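Local coordinates for protein putative carboxylesterase (Lactobacillus plantarum WCFS1, PDB 3BJR) that probably hydrolyses carboxylic esters, using an alpha/beta-hydrolase fold, at residues T208-T213 with T222-Y227; L167-I172 with F243-H248. All blocks are in the same frame, centred on the assembly; numbering follows the deposited sequence.

Interaction 1 (T208-T213 with T222-Y227)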
loop_
_atom_site.group_PDB
_atom_site.type_symbol
_atom_site.label_atom_id
_atom_site.label_comp_id
_atom_site.label_asym_id
_atom_site.label_seq_id
_atom_site.Cartn_x
_atom_site.Cartn_y
_atom_site.Cartn_z
ATOM N N THR A 208 2.404 -11.162 -6.021
ATOM C CA THR A 208 1.677 -11.088 -4.772
ATOM C C THR A 208 0.939 -9.771 -4.574
ATOM O O THR A 208 1.529 -8.700 -4.654
ATOM C CB THR A 208 2.672 -11.308 -3.607
ATOM O OG1 THR A 208 3.370 -12.550 -3.815
ATOM C CG2 THR A 208 1.967 -11.328 -2.201
ATOM N N PHE A 209 -0.346 -9.870 -4.258
ATOM C CA PHE A 209 -1.187 -8.726 -3.951
ATOM C C PHE A 209 -1.461 -8.798 -2.469
ATOM O O PHE A 209 -2.012 -9.765 -1.987
ATOM C CB PHE A 209 -2.512 -8.772 -4.701
ATOM C CG PHE A 209 -3.395 -7.627 -4.419
ATOM C CD1 PHE A 209 -4.273 -7.644 -3.386
ATOM C CD2 PHE A 209 -3.312 -6.475 -5.204
ATOM C CE1 PHE A 209 -5.114 -6.550 -3.132
ATOM C CE2 PHE A 209 -4.130 -5.404 -4.958
ATOM C CZ PHE A 209 -5.009 -5.418 -3.927
ATOM N N ILE A 210 -1.103 -7.738 -1.751
ATOM C CA ILE A 210 -1.299 -7.681 -0.319
ATOM C C ILE A 210 -2.066 -6.439 0.085
ATOM O O ILE A 210 -1.818 -5.353 -0.428
ATOM C CB ILE A 210 0.042 -7.577 0.451
ATOM C CG1 ILE A 210 1.087 -8.529 -0.078
ATOM C CG2 ILE A 210 -0.163 -7.819 1.952
ATOM C CD1 ILE A 210 2.515 -8.142 0.329
ATOM N N TRP A 211 -2.991 -6.617 1.022
ATOM C CA TRP A 211 -3.613 -5.501 1.709
ATOM C C TRP A 211 -3.800 -5.852 3.171
ATOM O O TRP A 211 -3.997 -7.020 3.541
ATOM C CB TRP A 211 -4.894 -5.001 1.057
ATOM C CG TRP A 211 -6.143 -5.641 1.462
ATOM C CD1 TRP A 211 -7.069 -5.147 2.323
ATOM C CD2 TRP A 211 -6.669 -6.870 0.964
ATOM N NE1 TRP A 211 -8.122 -6.021 2.430
ATOM C CE2 TRP A 211 -7.911 -7.073 1.584
ATOM C CE3 TRP A 211 -6.210 -7.804 0.054
ATOM C CZ2 TRP A 211 -8.689 -8.198 1.344
ATOM C CZ3 TRP A 211 -6.985 -8.909 -0.203
ATOM C CH2 TRP A 211 -8.208 -9.103 0.446
ATOM N N THR A 212 -3.648 -4.833 4.015
ATOM C CA THR A 212 -3.861 -5.013 5.456
ATOM C C THR A 212 -4.249 -3.668 6.070
ATOM O O THR A 212 -4.492 -2.662 5.343
ATOM C CB THR A 212 -2.645 -5.705 6.164
ATOM O OG1 THR A 212 -3.035 -6.185 7.466
ATOM C CG2 THR A 212 -1.515 -4.799 6.293
ATOM N N THR A 213 -4.364 -3.667 7.392
ATOM C CA THR A 213 -4.711 -2.465 8.143
ATOM C C THR A 213 -3.471 -1.846 8.815
ATOM O O THR A 213 -2.571 -2.572 9.301
ATOM C CB THR A 213 -5.847 -2.754 9.151
ATOM O OG1 THR A 213 -6.206 -1.530 9.792
ATOM C CG2 THR A 213 -5.439 -3.834 10.196
ATOM N N THR A 222 3.898 -3.907 10.472
ATOM C CA THR A 222 5.335 -4.040 10.286
ATOM C C THR A 222 5.769 -5.401 9.682
ATOM O O THR A 222 6.600 -5.421 8.787
ATOM C CB THR A 222 6.077 -3.657 11.598
ATOM O OG1 THR A 222 5.678 -4.540 12.624
ATOM C CG2 THR A 222 5.720 -2.247 12.055
ATOM N N ASN A 223 5.176 -6.512 10.103
ATOM C CA ASN A 223 5.447 -7.817 9.496
ATOM C C ASN A 223 5.153 -7.840 8.008
ATOM O O ASN A 223 5.915 -8.406 7.249
ATOM C CB ASN A 223 4.567 -8.949 10.092
ATOM C CG ASN A 223 5.021 -9.406 11.471
ATOM O OD1 ASN A 223 6.122 -9.084 11.916
ATOM N ND2 ASN A 223 4.164 -10.176 12.153
ATOM N N THR A 224 3.994 -7.317 7.627
ATOM C CA THR A 224 3.568 -7.267 6.232
ATOM C C THR A 224 4.495 -6.352 5.400
ATOM O O THR A 224 4.845 -6.678 4.262
ATOM C CB THR A 224 2.076 -6.845 6.168
ATOM O OG1 THR A 224 1.303 -7.781 6.925
ATOM C CG2 THR A 224 1.549 -6.804 4.745
ATOM N N LEU A 225 4.885 -5.223 5.977
ATOM C CA LEU A 225 5.804 -4.314 5.339
ATOM C C LEU A 225 7.137 -5.016 5.101
ATOM O O LEU A 225 7.779 -4.780 4.098
ATOM C CB LEU A 225 6.010 -3.045 6.168
ATOM C CG LEU A 225 4.855 -2.031 6.219
ATOM C CD1 LEU A 225 5.165 -0.969 7.206
ATOM C CD2 LEU A 225 4.640 -1.423 4.873
ATOM N N ALA A 226 7.529 -5.900 6.014
ATOM C CA ALA A 226 8.793 -6.622 5.905
ATOM C C ALA A 226 8.734 -7.638 4.796
ATOM O O ALA A 226 9.711 -7.828 4.104
ATOM C CB ALA A 226 9.149 -7.279 7.221
ATOM N N TYR A 227 7.595 -8.292 4.634
ATOM C CA TYR A 227 7.404 -9.237 3.584
ATOM C C TYR A 227 7.453 -8.513 2.230
ATOM O O TYR A 227 8.056 -9.011 1.296
ATOM C CB TYR A 227 6.045 -9.950 3.762
ATOM C CG TYR A 227 5.787 -11.100 2.836
ATOM C CD1 TYR A 227 6.510 -12.257 2.934
ATOM C CD2 TYR A 227 4.760 -11.069 1.899
ATOM C CE1 TYR A 227 6.268 -13.337 2.069
ATOM C CE2 TYR A 227 4.521 -12.139 1.040
ATOM C CZ TYR A 227 5.270 -13.281 1.138
ATOM O OH TYR A 227 5.050 -14.370 0.289
HETATM O O HOH W 1 -1.128 -7.553 8.645
#

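Interaction 2 (L167-I172 with F243-H248)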
loop_
_atom_site.group_PDB
_atom_site.type_symbol
_atom_site.label_atom_id
_atom_site.label_comp_id
_atom_site.label_asym_id
_atom_site.label_seq_id
_atom_site.Cartn_x
_atom_site.Cartn_y
_atom_site.Cartn_z
ATOM N N LEU A 167 -3.005 -11.800 -0.339
ATOM C CA LEU A 167 -2.948 -11.812 1.147
ATOM C C LEU A 167 -3.792 -10.644 1.645
ATOM O O LEU A 167 -3.526 -9.516 1.262
ATOM C CB LEU A 167 -1.498 -11.640 1.649
ATOM C CG LEU A 167 -0.388 -12.541 1.078
ATOM C CD1 LEU A 167 0.967 -12.115 1.698
ATOM C CD2 LEU A 167 -0.685 -13.977 1.340
ATOM N N GLY A 168 -4.813 -10.930 2.455
ATOM C CA GLY A 168 -5.726 -9.933 3.069
ATOM C C GLY A 168 -5.679 -10.031 4.580
ATOM O O GLY A 168 -5.968 -11.078 5.168
ATOM N N TYR A 169 -5.295 -8.932 5.217
ATOM C CA TYR A 169 -5.108 -8.850 6.664
ATOM C C TYR A 169 -4.321 -10.023 7.219
ATOM O O TYR A 169 -4.757 -10.671 8.150
ATOM C CB TYR A 169 -6.455 -8.698 7.382
ATOM C CG TYR A 169 -7.291 -7.618 6.756
ATOM C CD1 TYR A 169 -6.949 -6.301 6.898
ATOM C CD2 TYR A 169 -8.394 -7.920 5.966
ATOM C CE1 TYR A 169 -7.681 -5.304 6.274
ATOM C CE2 TYR A 169 -9.153 -6.924 5.356
ATOM C CZ TYR A 169 -8.778 -5.609 5.504
ATOM O OH TYR A 169 -9.512 -4.580 4.910
ATOM N N PRO A 170 -3.126 -10.268 6.677
ATOM C CA PRO A 170 -2.395 -11.422 7.166
ATOM C C PRO A 170 -2.027 -11.297 8.636
ATOM O O PRO A 170 -1.647 -10.234 9.070
ATOM C CB PRO A 170 -1.136 -11.462 6.291
ATOM C CG PRO A 170 -1.161 -10.260 5.421
ATOM C CD PRO A 170 -2.394 -9.508 5.648
ATOM N N VAL A 171 -2.101 -12.407 9.357
ATOM C CA VAL A 171 -1.795 -12.501 10.775
ATOM C C VAL A 171 -0.893 -13.704 10.991
ATOM O O VAL A 171 -1.208 -14.778 10.580
ATOM C CB VAL A 171 -3.104 -12.644 11.647
ATOM C CG1 VAL A 171 -2.788 -13.126 13.094
ATOM C CG2 VAL A 171 -3.903 -11.346 11.626
ATOM N N ILE A 172 0.246 -13.501 11.634
ATOM C CA ILE A 172 1.161 -14.584 12.009
ATOM C C ILE A 172 0.888 -15.095 13.417
ATOM O O ILE A 172 0.828 -14.341 14.329
ATOM C CB ILE A 172 2.597 -14.092 11.972
ATOM C CG1 ILE A 172 2.943 -13.652 10.553
ATOM C CG2 ILE A 172 3.538 -15.191 12.489
ATOM C CD1 ILE A 172 4.296 -13.074 10.488
ATOM N N PHE A 243 -4.187 0.089 4.540
ATOM C CA PHE A 243 -5.274 1.026 4.758
ATOM C C PHE A 243 -5.485 1.327 6.234
ATOM O O PHE A 243 -5.219 0.489 7.089
ATOM C CB PHE A 243 -6.614 0.393 4.337
ATOM C CG PHE A 243 -6.809 0.143 2.863
ATOM C CD1 PHE A 243 -7.432 1.103 2.073
ATOM C CD2 PHE A 243 -6.515 -1.076 2.304
ATOM C CE1 PHE A 243 -7.678 0.890 0.741
ATOM C CE2 PHE A 243 -6.786 -1.314 0.983
ATOM C CZ PHE A 243 -7.348 -0.295 0.182
ATOM N N LYS A 244 -6.004 2.507 6.542
ATOM C CA LYS A 244 -6.470 2.776 7.889
ATOM C C LYS A 244 -7.884 2.104 8.017
ATOM O O LYS A 244 -8.925 2.743 7.834
ATOM C CB LYS A 244 -6.532 4.249 8.125
ATOM C CG LYS A 244 -6.908 4.646 9.528
ATOM C CD LYS A 244 -7.151 6.127 9.598
ATOM C CE LYS A 244 -8.246 6.480 10.559
ATOM N NZ LYS A 244 -8.631 7.912 10.390
ATOM N N HIS A 245 -7.882 0.824 8.363
ATOM C CA HIS A 245 -9.082 -0.028 8.431
ATOM C C HIS A 245 -9.483 -0.548 9.816
ATOM O O HIS A 245 -10.448 -1.339 9.938
ATOM C CB HIS A 245 -8.878 -1.231 7.499
ATOM C CG HIS A 245 -9.271 -0.985 6.074
ATOM N ND1 HIS A 245 -9.236 -1.988 5.124
ATOM C CD2 HIS A 245 -9.774 0.108 5.451
ATOM C CE1 HIS A 245 -9.645 -1.501 3.968
ATOM N NE2 HIS A 245 -9.986 -0.238 4.139
ATOM N N GLY A 246 -8.749 -0.116 10.842
ATOM C CA GLY A 246 -9.049 -0.480 12.214
ATOM C C GLY A 246 -8.440 -1.804 12.596
ATOM O O GLY A 246 -7.572 -2.312 11.890
ATOM N N PRO A 247 -8.897 -2.375 13.719
ATOM C CA PRO A 247 -8.420 -3.686 14.171
ATOM C C PRO A 247 -8.621 -4.769 13.132
ATOM O O PRO A 247 -9.610 -4.726 12.419
ATOM C CB PRO A 247 -9.287 -3.978 15.409
ATOM C CG PRO A 247 -9.795 -2.636 15.871
ATOM C CD PRO A 247 -9.918 -1.800 14.630
ATOM N N HIS A 248 -7.705 -5.739 13.069
ATOM C CA HIS A 248 -7.776 -6.859 12.113
ATOM C C HIS A 248 -9.154 -7.563 12.106
ATOM O O HIS A 248 -9.709 -7.814 11.048
ATOM C CB HIS A 248 -6.651 -7.891 12.352
ATOM C CG HIS A 248 -5.339 -7.541 11.717
ATOM N ND1 HIS A 248 -4.474 -6.604 12.243
ATOM C CD2 HIS A 248 -4.738 -8.011 10.598
ATOM C CE1 HIS A 248 -3.399 -6.508 11.476
ATOM N NE2 HIS A 248 -3.535 -7.349 10.466
HETATM O O HOH W 1 -1.128 -7.553 8.645
#

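Interaction 1 (T208-T213 with T222-Y227)
Ile210 fills the middle of the interface by sending its two branches to different residues of the helix, Thr224 and Tyr227. At CB the chain forks. The short arm, CG2, lies anti to the backbone N and comes alongside the Thr224 methyl, the two side chains sliding past each other in opposite directions; Ile210 CG2 to Thr224 CG2 is only 3.4 Å, tighter than normal van der Waals contact. The longer arm of Ile210 leaves with CG1 anti to the carbonyl carbon (chi1 -45°) and ends at CD1, 4.0 Å from Tyr227 CD2 at the edge of the ring. This strand and helix open a beta-alpha-beta unit of the alpha/beta-hydrolase fold, completed by strand 238-243, and their segments run nearly antiparallel, at 161°. Further along the same ring edge, Thr208 CG2 approaches Tyr227 CE2 at 4.2 Å, while the Thr208 hydroxyl is turned to Gln206 O. Towards the start of the helix, Thr212 and Thr224 meet tip to tip, their CG2 methyls 4.0 Å apart. A water joins the two hydroxyls, lying 2.6 Å from Thr212 OG1 and 3.0 Å from Thr224 OG1; Thr212 OG1 also makes a weak hydrogen bond with His248 NE2.

Interaction 2 (L167-I172 with F243-H248)
Tyr169 and His245 cross at about a right angle, and their meeting is a hydrogen bond of 2.6 Å between Tyr169 OH and His245 ND1, in which either atom could be the donor. Both segments, mostly loop, carry the chain off the C-terminal ends of strands 165-168 and 238-243 of an alpha/beta-hydrolase sheet, and His248 stands after the last strand, where enzymes of this fold usually carry their catalytic histidine; that role is consistent with its setting here but inferred. His245 ND1 lies at the edge of the phenol ring, near its plane, and OH likewise meets the imidazole at its edge. One face of that imidazole rests on Phe243 CB, 3.3 Å above the ring plane, while the phenol meets the Trp211 ring edge-to-face.

Tyr169 has a left-handed backbone (phi 46°, psi 55°), and its CG is anti to the carbonyl carbon (chi1 -49°), which sends phenol and carbonyl to different histidines. Tyr169 O sits at the edge of the His248 ring, near its plane, 3.6 Å from CD2. Val171 slides past this imidazole in the opposite direction, bringing CG2 obliquely to 3.6 Å from His248 CD2. With an alanine in place of His248, Val171 CG2 would probably face a gap, and a water held between this ring and Pro170 O would lose its imidazole partner. That water lies in the ring plane, 3.0 Å from His248 NE2, and donates a hydrogen bond to Pro170 O at 2.8 Å.

In the fold
Interactions 1 and 2 have centres about 8 Å apart, and interaction 1 is nested along the chain inside the loop that interaction 2 closes. Strands 165-168 and 208-213 are neighbours in the sheet, joined by Phe209 O and Leu167 N at 2.8 Å. At the end of strand 208-213, Thr213 OG1 hydrogen-bonds Gly246 O, in the loop after strand 238-243, at 2.6 Å. One water serves both contacts, linking the hydroxyls of Thr212 and Thr224 with Pro170 O and His248 NE2, and Thr212 OG1 itself lies 3.3 Å from His248 NE2. Val171 touches Ser132 of a GxSxG sequence resembling a nucleophile elbow, which is consistent with the shared water lying near the active site, if Ser132 is the nucleophile.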